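Thiol:disulfide interchange protein DsbA (Neisseria meningitidis MC58, PDB 3HZ8) probably acts as a periplasmic thiol-disulfide oxidoreductase of the DsbA type, exchanging a redox-active disulfide with the thiols of other proteins. Local coordinates at residues N16-Q21 / L29-Y34; A40-V45 / P156-G161; Y58-H63 / Q144-T149; A78-D81 / S87-V90; Y164-A169 / M175-L180. The protein carries 1 engineered substitution. All coordinates share one frame; numbering follows the deposited sequence. Where two conformers were deposited one is given.

How the interactions relate
From the N terminus, interaction 1 comes first, closing a short loop that lays residues 16-21 against strand 26-32. Interaction 2 then closes a much longer loop, bringing helix 37-50 to strand 157-160, the neighbour of strand 26-32 in the sheet. Interaction 3 is nested inside it, joining the outermost strand 57-63 to helix 134-149, and interaction 4 is nested in turn inside interaction 3, at the connection between helices 71-83 and 88-101. Interaction 5 follows in series and packs strand 164-166 under helix 171-191. None of the loops cross. Interactions 1, 2, 3 and 5 reach one sheet; interaction 4 belongs to the helices inserted between its strands.

Interaction 1. Residues N16-Q21 / L29-Y34; sequences NPIPQQ and LEFFGY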
# COMPACT_ATOMS: atom_id res chain seq x y z
N ASN A 16 13.68 -2.56 -12.97
CA ASN A 16 13.92 -3.77 -12.19
C ASN A 16 12.61 -4.15 -11.53
O ASN A 16 12.08 -3.38 -10.71
CB ASN A 16 14.99 -3.52 -11.13
CG ASN A 16 15.38 -4.78 -10.39
OD1 ASN A 16 15.28 -5.89 -10.92
ND2 ASN A 16 15.85 -4.60 -9.15
N PRO A 17 12.05 -5.31 -11.89
CA PRO A 17 10.73 -5.64 -11.36
C PRO A 17 10.76 -5.96 -9.86
O PRO A 17 11.75 -6.47 -9.33
CB PRO A 17 10.32 -6.87 -12.18
CG PRO A 17 11.62 -7.51 -12.60
CD PRO A 17 12.55 -6.34 -12.83
N ILE A 18 9.66 -5.65 -9.18
CA ILE A 18 9.51 -5.98 -7.76
C ILE A 18 8.92 -7.38 -7.63
O ILE A 18 7.86 -7.65 -8.17
CB ILE A 18 8.62 -4.96 -7.03
CG1 ILE A 18 9.17 -3.55 -7.24
CG2 ILE A 18 8.45 -5.33 -5.54
CD1 ILE A 18 8.35 -2.42 -6.61
N PRO A 19 9.63 -8.30 -6.95
CA PRO A 19 9.02 -9.63 -6.81
C PRO A 19 7.65 -9.57 -6.12
O PRO A 19 7.47 -8.85 -5.12
CB PRO A 19 10.01 -10.38 -5.93
CG PRO A 19 11.33 -9.72 -6.22
CD PRO A 19 10.99 -8.26 -6.37
N GLN A 20 6.68 -10.30 -6.67
CA GLN A 20 5.34 -10.37 -6.11
C GLN A 20 5.34 -11.26 -4.88
O GLN A 20 6.12 -12.21 -4.80
CB GLN A 20 4.36 -10.95 -7.12
CG GLN A 20 4.09 -10.07 -8.32
CD GLN A 20 2.80 -10.46 -9.03
OE1 GLN A 20 2.26 -9.69 -9.83
NE2 GLN A 20 2.28 -11.65 -8.72
N GLN A 21 4.46 -10.96 -3.93
CA GLN A 21 4.30 -11.84 -2.76
C GLN A 21 3.74 -13.20 -3.13
O GLN A 21 4.18 -14.21 -2.58
CB GLN A 21 3.43 -11.18 -1.71
CG GLN A 21 4.02 -9.93 -1.10
CD GLN A 21 3.07 -9.27 -0.14
OE1 GLN A 21 1.84 -9.43 -0.26
NE2 GLN A 21 3.62 -8.53 0.82
N LEU A 29 0.33 -3.27 -6.21
CA LEU A 29 1.15 -2.84 -5.08
C LEU A 29 1.07 -1.31 -4.93
O LEU A 29 1.38 -0.60 -5.88
CB LEU A 29 2.60 -3.30 -5.28
CG LEU A 29 3.73 -2.64 -4.51
CD1 LEU A 29 3.50 -2.68 -3.01
CD2 LEU A 29 5.06 -3.30 -4.88
N GLU A 30 0.63 -0.83 -3.77
CA GLU A 30 0.65 0.60 -3.48
C GLU A 30 1.73 0.92 -2.45
O GLU A 30 1.68 0.39 -1.34
CB GLU A 30 -0.71 1.08 -2.94
CG GLU A 30 -0.78 2.60 -2.75
CD GLU A 30 -1.81 3.06 -1.73
OE1 GLU A 30 -2.35 2.22 -1.01
OE2 GLU A 30 -2.05 4.28 -1.65
N PHE A 31 2.67 1.79 -2.81
CA PHE A 31 3.54 2.44 -1.82
C PHE A 31 2.86 3.72 -1.35
O PHE A 31 2.33 4.47 -2.18
CB PHE A 31 4.91 2.79 -2.42
CG PHE A 31 5.78 1.58 -2.70
CD1 PHE A 31 6.57 1.04 -1.70
CD2 PHE A 31 5.84 1.02 -3.98
CE1 PHE A 31 7.39 -0.07 -1.95
CE2 PHE A 31 6.67 -0.08 -4.24
CZ PHE A 31 7.44 -0.63 -3.21
N PHE A 32 2.88 3.97 -0.05
CA PHE A 32 2.15 5.11 0.51
C PHE A 32 2.85 5.57 1.78
O PHE A 32 3.81 4.93 2.25
CB PHE A 32 0.69 4.73 0.85
CG PHE A 32 0.57 3.81 2.05
CD1 PHE A 32 0.17 4.33 3.29
CD2 PHE A 32 0.89 2.46 1.96
CE1 PHE A 32 0.09 3.51 4.42
CE2 PHE A 32 0.83 1.62 3.09
CZ PHE A 32 0.43 2.15 4.31
N GLY A 33 2.38 6.67 2.35
CA GLY A 33 2.75 7.05 3.72
C GLY A 33 1.49 7.53 4.41
O GLY A 33 0.62 8.13 3.77
N TYR A 34 1.39 7.29 5.72
CA TYR A 34 0.20 7.75 6.46
C TYR A 34 0.15 9.29 6.63
O TYR A 34 -0.90 9.86 6.93
CB TYR A 34 0.13 7.07 7.83
CG TYR A 34 -0.34 5.65 7.81
CD1 TYR A 34 -1.57 5.30 7.24
CD2 TYR A 34 0.41 4.64 8.40
CE1 TYR A 34 -2.04 3.98 7.26
CE2 TYR A 34 -0.04 3.31 8.42
CZ TYR A 34 -1.27 2.98 7.84
OH TYR A 34 -1.72 1.67 7.87
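A small, wholly apolar and buried contact lays Ile18, from the loop between strands 11-13 and 26-32, against Leu29 and Phe31 of the strand that loop leads into. Leu29 and Phe31 stand two residues apart and therefore share one face of the thioredoxin sheet, whereas Glu30 between them reaches Leu42 of helix 37-50 on the other. The branched Ile18 touches both neighbours. Its CG1 lies anti to the carbonyl carbon (chi1 -55°) and its chain then runs on fully extended, which carries CD1 out to the Phe31 ring. There CD1 meets the edge of the ring close to its plane, 3.7 Å from Phe31 CE2 and 3.9 Å from Phe31 CZ. The same methyl lies 3.8 Å from Leu29 CD2, and the second branch of the isoleucine adds Ile18 CG2 at 4.0 Å from Leu29 CD2. Leu29 and Ile18 point across one another at roughly a right angle, and the one leucine methyl touches both isoleucine carbons. Leu29 also packs within its own strand: its CD1 sits 4.3 Å above one face of the Phe31 ring, displaced toward the rim. A backbone hydrogen bond between Ile18 and Gly162, and one from the guanidinium NH1 of Arg60 to Pro19 O, hold this loop, which otherwise has no regular structure. With no hydrogen bond or charge across the contact, its cohesion is best explained by dispersion and by the removal of methyls and a ring edge from water, forces that ask for close shape matching and little directional precision.

Interaction 2. Residues A40-V45 / P156-G161; sequences AHLEPV and PTVIVG
Leu42 of the redox helix meets Pro156 of the cis-proline loop, a pairing that in this thioredoxin fold lies just behind the CxxC disulfide. Here Cys36 and Cys39 form the disulfide at the beginning of helix 37-50, and the side chain of Pro156, which follows a cis peptide bond, touches this redox pair. Leu42 lies about one turn beyond Cys39, on the side of the helix turned toward the sheet. A leucine suits the place because its long forked side chain can span the distance between helix and strand: CG stands anti to the backbone N (chi1 173°), and CD2 is sent forward to do the touching. That methyl comes up against the proline ring at an angle, 3.8 Å from Pro156 CG. Val158, the second residue of strand 157-160, points the same way as Pro156 and extends the apolar floor, while Thr157 between them turns from the helix. Trp171 of helix 171-191 packs on both Leu42 and Pro156, and Glu30 of the adjacent strand also meets both. Leu42 CD2 comes nearest to Pro156 CB, at 3.7 Å, and lies more loosely, at 4.3 Å, by Val158 CG2.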
# COMPACT_ATOMS: atom_id res chain seq x y z
N ALA A 40 -4.14 9.76 1.31
CA ALA A 40 -5.41 9.70 2.04
C ALA A 40 -6.59 9.85 1.09
O ALA A 40 -7.64 9.26 1.33
CB ALA A 40 -5.48 10.78 3.14
N HIS A 41 -6.40 10.63 0.02
CA HIS A 41 -7.44 10.80 -0.98
C HIS A 41 -7.57 9.61 -1.91
O HIS A 41 -8.67 9.25 -2.31
CB HIS A 41 -7.22 12.07 -1.80
CG HIS A 41 -7.68 13.31 -1.11
ND1 HIS A 41 -6.81 14.25 -0.61
CD2 HIS A 41 -8.93 13.75 -0.81
CE1 HIS A 41 -7.50 15.23 -0.05
NE2 HIS A 41 -8.79 14.95 -0.16
N LEU A 42 -6.43 9.02 -2.29
CA LEU A 42 -6.48 7.81 -3.11
C LEU A 42 -7.15 6.66 -2.36
O LEU A 42 -7.83 5.83 -2.97
CB LEU A 42 -5.06 7.40 -3.55
CG LEU A 42 -4.89 6.06 -4.29
CD1 LEU A 42 -5.77 5.95 -5.56
CD2 LEU A 42 -3.44 5.81 -4.65
N GLU A 43 -6.93 6.61 -1.04
CA GLU A 43 -7.34 5.48 -0.21
C GLU A 43 -8.77 4.98 -0.47
O GLU A 43 -8.94 3.81 -0.82
CB GLU A 43 -7.12 5.79 1.27
CG GLU A 43 -7.57 4.67 2.21
CD GLU A 43 -6.78 3.38 2.06
OE1 GLU A 43 -5.66 3.41 1.50
OE2 GLU A 43 -7.29 2.34 2.54
N PRO A 44 -9.79 5.85 -0.31
CA PRO A 44 -11.16 5.35 -0.53
C PRO A 44 -11.45 4.85 -1.95
O PRO A 44 -12.25 3.92 -2.13
CB PRO A 44 -12.04 6.56 -0.19
CG PRO A 44 -11.17 7.74 -0.38
CD PRO A 44 -9.81 7.28 0.08
N VAL A 45 -10.79 5.44 -2.94
CA VAL A 45 -10.97 5.04 -4.34
C VAL A 45 -10.38 3.66 -4.57
O VAL A 45 -11.01 2.76 -5.18
CB VAL A 45 -10.35 6.09 -5.31
CG1 VAL A 45 -10.41 5.61 -6.75
CG2 VAL A 45 -11.05 7.45 -5.17
N PRO A 156 1.55 8.71 -3.53
CA PRO A 156 1.40 7.27 -3.72
C PRO A 156 2.02 6.82 -5.02
O PRO A 156 2.05 7.58 -5.99
CB PRO A 156 -0.12 7.07 -3.79
CG PRO A 156 -0.67 8.40 -4.24
CD PRO A 156 0.30 9.47 -3.76
N THR A 157 2.52 5.59 -5.03
CA THR A 157 3.01 4.93 -6.25
C THR A 157 2.30 3.59 -6.35
O THR A 157 2.26 2.84 -5.37
CB THR A 157 4.56 4.71 -6.20
OG1 THR A 157 5.22 5.99 -6.28
CG2 THR A 157 5.05 3.82 -7.35
N VAL A 158 1.71 3.27 -7.50
CA VAL A 158 1.04 1.99 -7.67
C VAL A 158 1.69 1.24 -8.81
O VAL A 158 1.86 1.79 -9.89
CB VAL A 158 -0.48 2.17 -7.94
CG1 VAL A 158 -1.16 0.80 -8.24
CG2 VAL A 158 -1.16 2.86 -6.75
N ILE A 159 2.07 -0.01 -8.52
CA ILE A 159 2.72 -0.88 -9.48
C ILE A 159 1.93 -2.18 -9.65
O ILE A 159 1.57 -2.84 -8.67
CB ILE A 159 4.18 -1.14 -9.03
CG1 ILE A 159 5.00 0.14 -9.17
CG2 ILE A 159 4.80 -2.29 -9.83
CD1 ILE A 159 6.13 0.28 -8.18
N VAL A 160 1.65 -2.56 -10.90
CA VAL A 160 0.89 -3.77 -11.19
C VAL A 160 1.79 -4.85 -11.75
O VAL A 160 2.62 -4.59 -12.60
CB VAL A 160 -0.27 -3.47 -12.18
CG1 VAL A 160 -1.12 -4.70 -12.45
CG2 VAL A 160 -1.13 -2.33 -11.63
N GLY A 161 1.63 -6.07 -11.26
CA GLY A 161 2.39 -7.19 -11.81
C GLY A 161 3.88 -7.09 -11.59
O GLY A 161 4.66 -7.68 -12.34

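Interaction 3. Residues Y58-H63 / Q144-T149; sequences YLRTEH and QELTET
The van der Waals part of this contact rests on one methyl, Leu146 CD1, which reaches from helix 134-149 to the charged pair Arg60 and Glu62 on strand 57-63. It lies 3.6 Å from Arg60 NH2, approaching the guanidinium obliquely, and 3.9 Å from both Glu62 CG and Glu62 CD. Leucine fits because a hydrocarbon tip can cover the pair without competing for its bonds. The ionic part lies within the strand. Arg60, extended from CG to NE, donates from NE to Glu62 OE2 over 2.8 Å in a nearly straight bond (174°), using the anti lone pair of that oxygen. Glu62 is bent at chi2 (-70°), which folds its carboxylate back along the strand to meet the arginine. Both residues are buried, and Arg60 NH1 has further partners in Glu27 and Pro19 O. In the DsbA fold strand 57-63 is the outermost strand of the thioredoxin sheet on this side, and helix 134-149, closing the inserted helical region, passes it nearly at right angles (84°) with the axes 8.8 Å apart. The remaining approach is loose: His63 O and Thr147 OG1 stay 4.2 Å apart, and the threonine hydroxyl bonds instead to Met143 O and Val65 N.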
# COMPACT_ATOMS: atom_id res chain seq x y z
N TYR A 58 -4.83 -9.25 -6.02
CA TYR A 58 -4.82 -8.82 -4.63
C TYR A 58 -4.11 -7.47 -4.49
O TYR A 58 -3.26 -7.13 -5.32
CB TYR A 58 -4.19 -9.87 -3.71
CG TYR A 58 -2.71 -10.13 -3.98
CD1 TYR A 58 -1.72 -9.59 -3.14
CD2 TYR A 58 -2.31 -10.89 -5.08
CE1 TYR A 58 -0.38 -9.82 -3.39
CE2 TYR A 58 -0.96 -11.12 -5.34
CZ TYR A 58 -0.00 -10.57 -4.50
OH TYR A 58 1.33 -10.80 -4.76
N LEU A 59 -4.49 -6.73 -3.45
CA LEU A 59 -3.89 -5.44 -3.14
C LEU A 59 -2.87 -5.59 -2.02
O LEU A 59 -3.21 -6.04 -0.91
CB LEU A 59 -4.98 -4.43 -2.74
CG LEU A 59 -4.50 -3.03 -2.33
CD1 LEU A 59 -3.79 -2.29 -3.48
CD2 LEU A 59 -5.68 -2.21 -1.81
N ARG A 60 -1.62 -5.24 -2.33
CA ARG A 60 -0.51 -5.25 -1.38
C ARG A 60 -0.16 -3.80 -1.10
O ARG A 60 -0.09 -3.00 -2.05
CB ARG A 60 0.69 -5.94 -2.02
CG ARG A 60 2.04 -5.75 -1.32
CD ARG A 60 3.14 -6.35 -2.20
NE ARG A 60 4.47 -6.33 -1.60
CZ ARG A 60 5.57 -6.75 -2.22
NH1 ARG A 60 5.50 -7.24 -3.46
NH2 ARG A 60 6.75 -6.72 -1.60
N THR A 61 0.10 -3.47 0.16
CA THR A 61 0.52 -2.10 0.49
C THR A 61 1.82 -2.11 1.28
O THR A 61 2.06 -3.00 2.09
CB THR A 61 -0.59 -1.32 1.23
OG1 THR A 61 -0.84 -1.94 2.49
CG2 THR A 61 -1.87 -1.32 0.42
N GLU A 62 2.67 -1.12 1.00
CA GLU A 62 3.96 -0.99 1.69
C GLU A 62 4.17 0.48 2.03
O GLU A 62 3.99 1.35 1.17
CB GLU A 62 5.10 -1.47 0.78
CG GLU A 62 4.94 -2.90 0.21
CD GLU A 62 5.11 -4.01 1.26
OE1 GLU A 62 5.52 -3.72 2.41
OE2 GLU A 62 4.85 -5.19 0.94
N HIS A 63 4.54 0.76 3.28
CA HIS A 63 4.78 2.15 3.72
C HIS A 63 6.22 2.51 3.40
O HIS A 63 7.13 1.74 3.73
CB HIS A 63 4.53 2.27 5.23
CG HIS A 63 4.33 3.66 5.73
ND1 HIS A 63 5.34 4.60 5.78
CD2 HIS A 63 3.24 4.26 6.26
CE1 HIS A 63 4.86 5.74 6.26
NE2 HIS A 63 3.60 5.55 6.58
N GLN A 144 11.51 -0.68 4.36
CA GLN A 144 12.65 0.18 4.11
C GLN A 144 13.53 -0.34 2.98
O GLN A 144 13.96 0.43 2.13
CB GLN A 144 13.49 0.38 5.38
CG GLN A 144 14.60 1.39 5.17
CD GLN A 144 15.36 1.71 6.44
OE1 GLN A 144 14.92 1.38 7.54
NE2 GLN A 144 16.50 2.36 6.28
N GLU A 145 13.80 -1.65 3.01
CA GLU A 145 14.57 -2.30 1.95
C GLU A 145 13.95 -2.08 0.57
O GLU A 145 14.66 -1.77 -0.36
CB GLU A 145 14.74 -3.79 2.25
CG GLU A 145 15.60 -4.55 1.23
CD GLU A 145 14.77 -5.34 0.22
OE1 GLU A 145 14.09 -6.30 0.64
OE2 GLU A 145 14.80 -4.99 -0.99
N LEU A 146 12.63 -2.24 0.45
CA LEU A 146 11.97 -2.00 -0.84
C LEU A 146 12.11 -0.55 -1.28
O LEU A 146 12.38 -0.27 -2.45
CB LEU A 146 10.48 -2.36 -0.77
CG LEU A 146 10.15 -3.84 -0.56
CD1 LEU A 146 8.68 -4.00 -0.24
CD2 LEU A 146 10.53 -4.67 -1.79
N THR A 147 11.91 0.37 -0.35
CA THR A 147 12.01 1.80 -0.64
C THR A 147 13.36 2.14 -1.27
O THR A 147 13.43 2.83 -2.29
CB THR A 147 11.79 2.65 0.65
OG1 THR A 147 10.50 2.35 1.22
CG2 THR A 147 11.87 4.16 0.34
N GLU A 148 14.43 1.60 -0.67
CA GLU A 148 15.79 1.88 -1.09
C GLU A 148 16.18 1.13 -2.36
O GLU A 148 16.71 1.73 -3.30
CB GLU A 148 16.77 1.58 0.05
CG GLU A 148 16.62 2.58 1.24
CD GLU A 148 17.26 2.09 2.54
OE1 GLU A 148 18.02 1.10 2.51
OE2 GLU A 148 16.99 2.71 3.60
N THR A 149 15.91 -0.17 -2.39
CA THR A 149 16.25 -0.99 -3.56
C THR A 149 15.57 -0.49 -4.82
O THR A 149 16.20 -0.41 -5.88
CB THR A 149 15.88 -2.48 -3.33
OG1 THR A 149 16.60 -2.98 -2.19
CG2 THR A 149 16.23 -3.33 -4.55

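Interaction 4. Residues A78-D81 / S87-V90; sequences AAVD and SKDV
Lys88 meets helix 71-83 in two ways, through its hydrocarbon shaft on Val80 and through its ammonium group on Asp81. The close-fitting side is apolar: Val80 CG1 lies 3.8 Å from Lys88 CG, the two side chains meeting at about a right angle. Val80 is buried, and its CG1, anti to the backbone N (chi1 166°), faces the base of the lysine. A beta-branched valine is well suited here, being broad and short where the two helices come close, with their CA atoms 6.4 Å apart at Val80 and Lys88. The more open side is ionic, between residues that remain partly exposed. The four torsions of Lys88 are all near 180°, which carries NZ out to Asp81 OD1 at 3.0 Å in a salt bridge. The ammonium comes from well above the carboxylate plane, 56° out of it, while Asp81 OD2 stands farther off at 3.8 Å from Lys88 NZ. The stronger partner of the ammonium is the hydroxyl of Thr61, which hydrogen-bonds to NZ, and Asp81 OD2 also forms a long, weak ion pair with Arg139. Lysine thus does both jobs, offering methylenes to the valine and a charge to the aspartate. The contact stands at the short connection between helices 71-83 and 88-101 of the inserted helical region: Val80 also packs on Ala91, Asn92 and Ile95 of the second helix and on Tyr34, and through Thr61 the lysine ties this helical pair to the edge strand 57-63.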
# COMPACT_ATOMS: atom_id res chain seq x y z
N ALA A 78 2.56 -2.32 9.01
CA ALA A 78 2.74 -3.76 9.16
C ALA A 78 1.70 -4.31 10.13
O ALA A 78 1.02 -5.29 9.83
CB ALA A 78 4.14 -4.05 9.66
N ALA A 79 1.54 -3.66 11.28
CA ALA A 79 0.60 -4.12 12.30
C ALA A 79 -0.85 -4.13 11.81
O ALA A 79 -1.62 -5.04 12.15
CB ALA A 79 0.73 -3.24 13.54
N VAL A 80 -1.23 -3.12 11.04
CA VAL A 80 -2.58 -3.03 10.47
C VAL A 80 -2.79 -4.19 9.51
O VAL A 80 -3.84 -4.84 9.52
CB VAL A 80 -2.80 -1.68 9.73
CG1 VAL A 80 -4.07 -1.71 8.83
CG2 VAL A 80 -2.86 -0.54 10.73
N ASP A 81 -1.79 -4.45 8.67
CA ASP A 81 -1.87 -5.56 7.73
C ASP A 81 -2.09 -6.88 8.47
O ASP A 81 -2.93 -7.69 8.05
CB ASP A 81 -0.61 -5.62 6.87
CG ASP A 81 -0.91 -5.72 5.41
OD1 ASP A 81 -2.10 -5.87 5.04
OD2 ASP A 81 0.05 -5.63 4.62
N SER A 87 -10.47 -5.88 8.46
CA SER A 87 -11.03 -4.53 8.34
C SER A 87 -9.93 -3.49 8.23
O SER A 87 -9.88 -2.51 8.98
CB SER A 87 -12.01 -4.22 9.48
OG SER A 87 -13.33 -4.59 9.13
N LYS A 88 -9.04 -3.71 7.27
CA LYS A 88 -7.95 -2.79 6.97
C LYS A 88 -8.48 -1.42 6.54
O LYS A 88 -7.87 -0.39 6.84
CB LYS A 88 -7.07 -3.41 5.88
CG LYS A 88 -5.79 -2.65 5.57
CD LYS A 88 -4.97 -3.40 4.55
CE LYS A 88 -3.65 -2.71 4.26
NZ LYS A 88 -2.82 -3.52 3.34
N ASP A 89 -9.62 -1.40 5.86
CA ASP A 89 -10.15 -0.14 5.33
C ASP A 89 -10.52 0.87 6.40
O ASP A 89 -10.19 2.05 6.28
CB ASP A 89 -11.32 -0.41 4.37
CG ASP A 89 -10.89 -1.20 3.16
OD1 ASP A 89 -9.66 -1.31 2.93
OD2 ASP A 89 -11.77 -1.70 2.44
N VAL A 90 -11.21 0.40 7.45
CA VAL A 90 -11.54 1.20 8.63
C VAL A 90 -10.26 1.69 9.33
O VAL A 90 -10.14 2.85 9.70
CB VAL A 90 -12.40 0.39 9.64
CG1 VAL A 90 -12.88 1.28 10.78
CG2 VAL A 90 -13.60 -0.27 8.92

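Interaction 5. Residues Y164-A169 / M175-L180; sequences YKVEFA and MNTIDL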
# COMPACT_ATOMS: atom_id res chain seq x y z
N TYR A 164 4.67 -2.67 -13.87
CA TYR A 164 3.98 -1.58 -14.56
C TYR A 164 3.52 -0.51 -13.59
O TYR A 164 2.62 -0.74 -12.78
CB TYR A 164 2.78 -2.12 -15.36
CG TYR A 164 3.17 -3.15 -16.41
CD1 TYR A 164 4.09 -2.85 -17.40
CD2 TYR A 164 2.59 -4.41 -16.40
CE1 TYR A 164 4.44 -3.80 -18.37
CE2 TYR A 164 2.93 -5.37 -17.36
CZ TYR A 164 3.86 -5.05 -18.34
OH TYR A 164 4.21 -5.99 -19.28
N LYS A 165 4.14 0.67 -13.68
CA LYS A 165 3.80 1.78 -12.80
C LYS A 165 2.66 2.57 -13.42
O LYS A 165 2.74 2.96 -14.58
CB LYS A 165 5.02 2.70 -12.62
CG LYS A 165 4.75 3.93 -11.74
CD LYS A 165 6.02 4.76 -11.53
CE LYS A 165 5.68 6.04 -10.81
NZ LYS A 165 6.89 6.85 -10.52
N VAL A 166 1.60 2.79 -12.64
CA VAL A 166 0.49 3.62 -13.07
C VAL A 166 0.90 5.09 -13.07
O VAL A 166 1.45 5.58 -12.09
CB VAL A 166 -0.73 3.44 -12.15
CG1 VAL A 166 -1.88 4.33 -12.61
CG2 VAL A 166 -1.16 1.98 -12.13
N GLU A 167 0.66 5.79 -14.18
CA GLU A 167 0.89 7.23 -14.23
C GLU A 167 -0.50 7.88 -14.16
O GLU A 167 -1.26 7.86 -15.13
CB GLU A 167 1.62 7.63 -15.52
CG GLU A 167 2.94 6.88 -15.77
CD GLU A 167 4.07 7.33 -14.84
OE1 GLU A 167 4.04 8.50 -14.42
OE2 GLU A 167 4.97 6.52 -14.53
N PHE A 168 -0.85 8.40 -12.98
CA PHE A 168 -2.21 8.87 -12.72
C PHE A 168 -2.48 10.25 -13.31
O PHE A 168 -1.69 11.17 -13.13
CB PHE A 168 -2.44 8.96 -11.20
CG PHE A 168 -2.59 7.64 -10.50
CD1 PHE A 168 -3.86 7.08 -10.36
CD2 PHE A 168 -1.50 7.01 -9.90
CE1 PHE A 168 -4.04 5.87 -9.67
CE2 PHE A 168 -1.66 5.81 -9.22
CZ PHE A 168 -2.94 5.23 -9.10
N ALA A 169 -3.62 10.37 -13.99
CA ALA A 169 -4.21 11.67 -14.35
C ALA A 169 -5.12 12.16 -13.22
O ALA A 169 -5.07 13.33 -12.81
CB ALA A 169 -4.96 11.58 -15.68
N MET A 175 -7.88 3.78 -11.82
CA MET A 175 -8.44 2.45 -11.55
C MET A 175 -8.66 1.66 -12.84
O MET A 175 -8.42 0.45 -12.88
CB MET A 175 -9.75 2.55 -10.74
CG MET A 175 -9.62 3.22 -9.38
SD MET A 175 -8.40 2.49 -8.26
CE MET A 175 -7.00 3.62 -8.47
N ASN A 176 -9.11 2.36 -13.89
CA ASN A 176 -9.22 1.76 -15.22
C ASN A 176 -7.86 1.28 -15.74
O ASN A 176 -7.74 0.18 -16.29
CB ASN A 176 -9.83 2.77 -16.20
CG ASN A 176 -11.26 3.17 -15.84
OD1 ASN A 176 -12.01 2.38 -15.25
ND2 ASN A 176 -11.65 4.38 -16.24
N THR A 177 -6.84 2.12 -15.57
CA THR A 177 -5.47 1.72 -15.93
C THR A 177 -5.05 0.44 -15.18
O THR A 177 -4.50 -0.48 -15.79
CB THR A 177 -4.46 2.88 -15.67
OG1 THR A 177 -4.90 4.03 -16.39
CG2 THR A 177 -3.05 2.53 -16.16
N ILE A 178 -5.34 0.37 -13.89
CA ILE A 178 -5.03 -0.85 -13.12
C ILE A 178 -5.68 -2.08 -13.77
O ILE A 178 -5.02 -3.10 -13.95
CB ILE A 178 -5.44 -0.71 -11.63
CG1 ILE A 178 -4.52 0.31 -10.93
CG2 ILE A 178 -5.40 -2.08 -10.89
CD1 ILE A 178 -4.98 0.74 -9.56
N ASP A 179 -6.96 -1.97 -14.11
CA ASP A 179 -7.67 -3.09 -14.73
C ASP A 179 -7.03 -3.54 -16.04
O ASP A 179 -6.91 -4.75 -16.29
CB ASP A 179 -9.14 -2.72 -14.96
CG ASP A 179 -9.92 -2.56 -13.66
OD1 ASP A 179 -9.40 -2.95 -12.59
OD2 ASP A 179 -11.06 -2.04 -13.73
N LEU A 180 -6.67 -2.58 -16.88
CA LEU A 180 -6.02 -2.89 -18.16
C LEU A 180 -4.66 -3.53 -17.94
O LEU A 180 -4.31 -4.50 -18.62
CB LEU A 180 -5.88 -1.62 -19.03
CG LEU A 180 -7.16 -0.95 -19.55
CD1 LEU A 180 -6.79 0.36 -20.23
CD2 LEU A 180 -7.85 -1.89 -20.51
O HOH W 1 -3.46 6.02 -15.33
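Apolar packing comes first: Val166 of strand 164-166 lies under helix 171-191, with each of its methyls on a different helical residue. Val166 CG1 meets Thr177 CG2 at 4.1 Å, the two side chains running past one another in opposite directions, and Val166 CG2 meets Ile178 CG1 at 3.9 Å, those side chains crossing at roughly a right angle. Because both methyls spring from one carbon close to the strand, valine can touch two helical residues at once. A ring contact continues the layer. Phe168 offers its edge to Met175, whose CE lies near the ring plane and 3.9 Å from Phe168 CE1; the methionine is bent at chi2 and chi3, which swings its end back to the ring although CB points from the strand. One face of the same ring is occupied by Val166 CG1, 3.6 Å above its centre. Met175 also packs on helix 37-50 and Phe168 edge-to-face on Trp171, so this side of the thioredoxin sheet is covered by both helices. The polar link is by water: one molecule donates to Glu167 O at 2.9 Å and is hydrogen-bonded to Thr177 OG1 at 2.7 Å. Threonine's two branches therefore divide the work, its methyl facing the valine and its hydroxyl the water. The fit is thus mainly hydrophobic, and the water supplies a partner for the Glu167 carbonyl and the threonine hydroxyl where strand and helix make no direct hydrogen bond.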